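Local structure of titin (Homo sapiens, 2J8H) at residues 38-43 and 73-78. The protein is a giant elastic muscle protein, probably also a serine/threonine kinase, whose A-band immunoglobulin domains, two of them here, are held in a rigid tandem. Numbering follows the deposited sequence.
Sequences WYRQGK and DATVYQ
Y39 and Q78 face each other as an antiparallel hydrogen-bonded pair: Y39 N donates to Q78 O at 2.8 Å, and Q78 N donates in turn to Y39 O. Two residues on, Q41 N donates to V76 O (2.8 Å, N-H...O 160°), carrying the ladder into the type I' turn R40-K43. Q78 adds a side-chain bond. Its chain bends at chi2 (86°), bringing OE1 to G42 N, from which it accepts a bent bond at 2.8 Å, while the same oxygen lies 3.3 Å from Y39 CB; the G42 N-H is thus tied to strand 76-83. On the other sheet face, R40 and Y77 form the non-hydrogen-bonded pair. R40, extended from CG to NE, lays CG 3.7 Å from Y77 CE2; its guanidinium, further out, is turned 81° from the ring. T75 CG2 lies over one guanidinium face, and R40 NH2 hydrogen-bonds D72 O. Y77 OH donates to D73 O at 2.7 Å, the acceptor lying at the ring edge, in its plane. This is the tyrosine corner of immunoglobulin domains, and a phenylalanine here would probably leave D73 O without its hydroxyl partner and the bend before the strand less firmly held. The contact joins strands 35-40 and 76-83 of the first I-set domain; on the far side of 76-83 strand 86-102 pairs with it, and I66 of strand 61-66, in the opposing sheet, packs against Y77.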
loop_
_atom_site.group_PDB
_atom_site.type_symbol
_atom_site.label_atom_id
_atom_site.label_comp_id
_atom_site.label_asym_id
_atom_site.label_seq_id
_atom_site.Cartn_x
_atom_site.Cartn_y
_atom_site.Cartn_z
ATOM N N TRP A 38 5.847 23.916 -12.866
ATOM C CA TRP A 38 6.602 23.077 -11.961
ATOM C C TRP A 38 7.731 22.413 -12.706
ATOM O O TRP A 38 7.574 22.058 -13.889
ATOM C CB TRP A 38 5.687 21.982 -11.443
ATOM C CG TRP A 38 4.612 22.445 -10.520
ATOM C CD1 TRP A 38 3.350 22.834 -10.857
ATOM C CD2 TRP A 38 4.702 22.559 -9.107
ATOM N NE1 TRP A 38 2.647 23.168 -9.736
ATOM C CE2 TRP A 38 3.456 23.014 -8.645
ATOM C CE3 TRP A 38 5.721 22.323 -8.177
ATOM C CZ2 TRP A 38 3.192 23.215 -7.295
ATOM C CZ3 TRP A 38 5.453 22.529 -6.841
ATOM C CH2 TRP A 38 4.192 22.973 -6.416
ATOM N N TYR A 39 8.854 22.201 -12.022
ATOM C CA TYR A 39 10.049 21.672 -12.666
ATOM C C TYR A 39 10.708 20.643 -11.774
ATOM O O TYR A 39 10.706 20.789 -10.544
ATOM C CB TYR A 39 11.075 22.781 -12.899
ATOM C CG TYR A 39 10.529 23.934 -13.692
ATOM C CD1 TYR A 39 9.726 24.884 -13.079
ATOM C CD2 TYR A 39 10.817 24.092 -15.058
ATOM C CE1 TYR A 39 9.210 25.954 -13.783
ATOM C CE2 TYR A 39 10.270 25.146 -15.766
ATOM C CZ TYR A 39 9.490 26.075 -15.108
ATOM O OH TYR A 39 8.938 27.139 -15.765
ATOM N N ARG A 40 11.322 19.646 -12.407
ATOM C CA ARG A 40 12.197 18.710 -11.730
ATOM C C ARG A 40 13.591 19.011 -12.253
ATOM O O ARG A 40 13.854 18.908 -13.450
ATOM C CB ARG A 40 11.784 17.277 -12.074
ATOM C CG ARG A 40 12.625 16.176 -11.440
ATOM C CD ARG A 40 12.305 14.878 -12.153
ATOM N NE ARG A 40 13.160 13.762 -11.789
ATOM C CZ ARG A 40 14.427 13.619 -12.154
ATOM N NH1 ARG A 40 15.044 14.551 -12.885
ATOM N NH2 ARG A 40 15.104 12.542 -11.745
ATOM N N GLN A 41 14.489 19.398 -11.354
ATOM C CA GLN A 41 15.846 19.759 -11.740
ATOM C C GLN A 41 15.855 20.657 -12.960
ATOM O O GLN A 41 16.593 20.407 -13.904
ATOM C CB GLN A 41 16.684 18.521 -12.058
ATOM C CG GLN A 41 17.232 17.823 -10.870
ATOM C CD GLN A 41 18.283 16.808 -11.241
ATOM O OE1 GLN A 41 17.966 15.671 -11.605
ATOM N NE2 GLN A 41 19.547 17.215 -11.163
ATOM N N GLY A 42 15.009 21.680 -12.959
ATOM C CA GLY A 42 15.046 22.677 -14.025
ATOM C C GLY A 42 14.444 22.241 -15.352
ATOM O O GLY A 42 14.586 22.941 -16.339
ATOM N N LYS A 43 13.796 21.082 -15.398
ATOM C CA LYS A 43 13.081 20.653 -16.595
ATOM C C LYS A 43 11.612 20.648 -16.256
ATOM O O LYS A 43 11.203 20.052 -15.254
ATOM C CB LYS A 43 13.536 19.271 -17.048
ATOM C CG LYS A 43 14.976 19.269 -17.614
ATOM C CD LYS A 43 15.333 17.937 -18.292
ATOM C CE LYS A 43 16.714 17.943 -18.973
ATOM N NZ LYS A 43 17.069 16.546 -19.463
ATOM N N ASP A 73 12.920 10.051 -7.838
ATOM C CA ASP A 73 12.219 11.277 -7.573
ATOM C C ASP A 73 12.909 12.141 -6.533
ATOM O O ASP A 73 12.483 13.249 -6.305
ATOM C CB ASP A 73 10.802 10.953 -7.122
ATOM C CG ASP A 73 10.062 10.144 -8.146
ATOM O OD1 ASP A 73 10.023 10.596 -9.322
ATOM O OD2 ASP A 73 9.559 9.062 -7.786
ATOM N N ALA A 74 13.953 11.626 -5.904
ATOM C CA ALA A 74 14.618 12.311 -4.812
ATOM C C ALA A 74 15.584 13.313 -5.400
ATOM O O ALA A 74 16.738 13.002 -5.673
ATOM C CB ALA A 74 15.353 11.316 -3.921
ATOM N N THR A 75 15.106 14.520 -5.625
ATOM C CA THR A 75 15.951 15.547 -6.223
ATOM C C THR A 75 15.346 16.901 -5.898
ATOM O O THR A 75 14.465 17.000 -5.040
ATOM C CB THR A 75 16.113 15.325 -7.763
ATOM O OG1 THR A 75 17.088 16.242 -8.273
ATOM C CG2 THR A 75 14.785 15.508 -8.502
ATOM N N VAL A 76 15.812 17.940 -6.569
ATOM C CA VAL A 76 15.310 19.288 -6.350
ATOM C C VAL A 76 14.230 19.632 -7.369
ATOM O O VAL A 76 14.311 19.253 -8.537
ATOM C CB VAL A 76 16.449 20.334 -6.402
ATOM C CG1 VAL A 76 16.989 20.467 -7.816
ATOM C CG2 VAL A 76 15.952 21.678 -5.911
ATOM N N TYR A 77 13.196 20.314 -6.879
ATOM C CA TYR A 77 12.057 20.733 -7.660
ATOM C C TYR A 77 11.965 22.231 -7.542
ATOM O O TYR A 77 12.422 22.805 -6.551
ATOM C CB TYR A 77 10.773 20.094 -7.130
ATOM C CG TYR A 77 10.771 18.598 -7.330
ATOM C CD1 TYR A 77 11.447 17.749 -6.443
ATOM C CD2 TYR A 77 10.144 18.039 -8.424
ATOM C CE1 TYR A 77 11.469 16.377 -6.651
ATOM C CE2 TYR A 77 10.187 16.680 -8.653
ATOM C CZ TYR A 77 10.842 15.850 -7.756
ATOM O OH TYR A 77 10.846 14.487 -8.008
ATOM N N GLN A 78 11.415 22.852 -8.582
ATOM C CA GLN A 78 11.152 24.282 -8.608
ATOM C C GLN A 78 9.691 24.514 -8.953
ATOM O O GLN A 78 9.086 23.744 -9.663
ATOM C CB GLN A 78 12.014 24.984 -9.656
ATOM C CG GLN A 78 13.506 24.938 -9.431
ATOM C CD GLN A 78 14.174 23.690 -9.987
ATOM O OE1 GLN A 78 13.737 23.127 -10.986
ATOM N NE2 GLN A 78 15.274 23.278 -9.355
#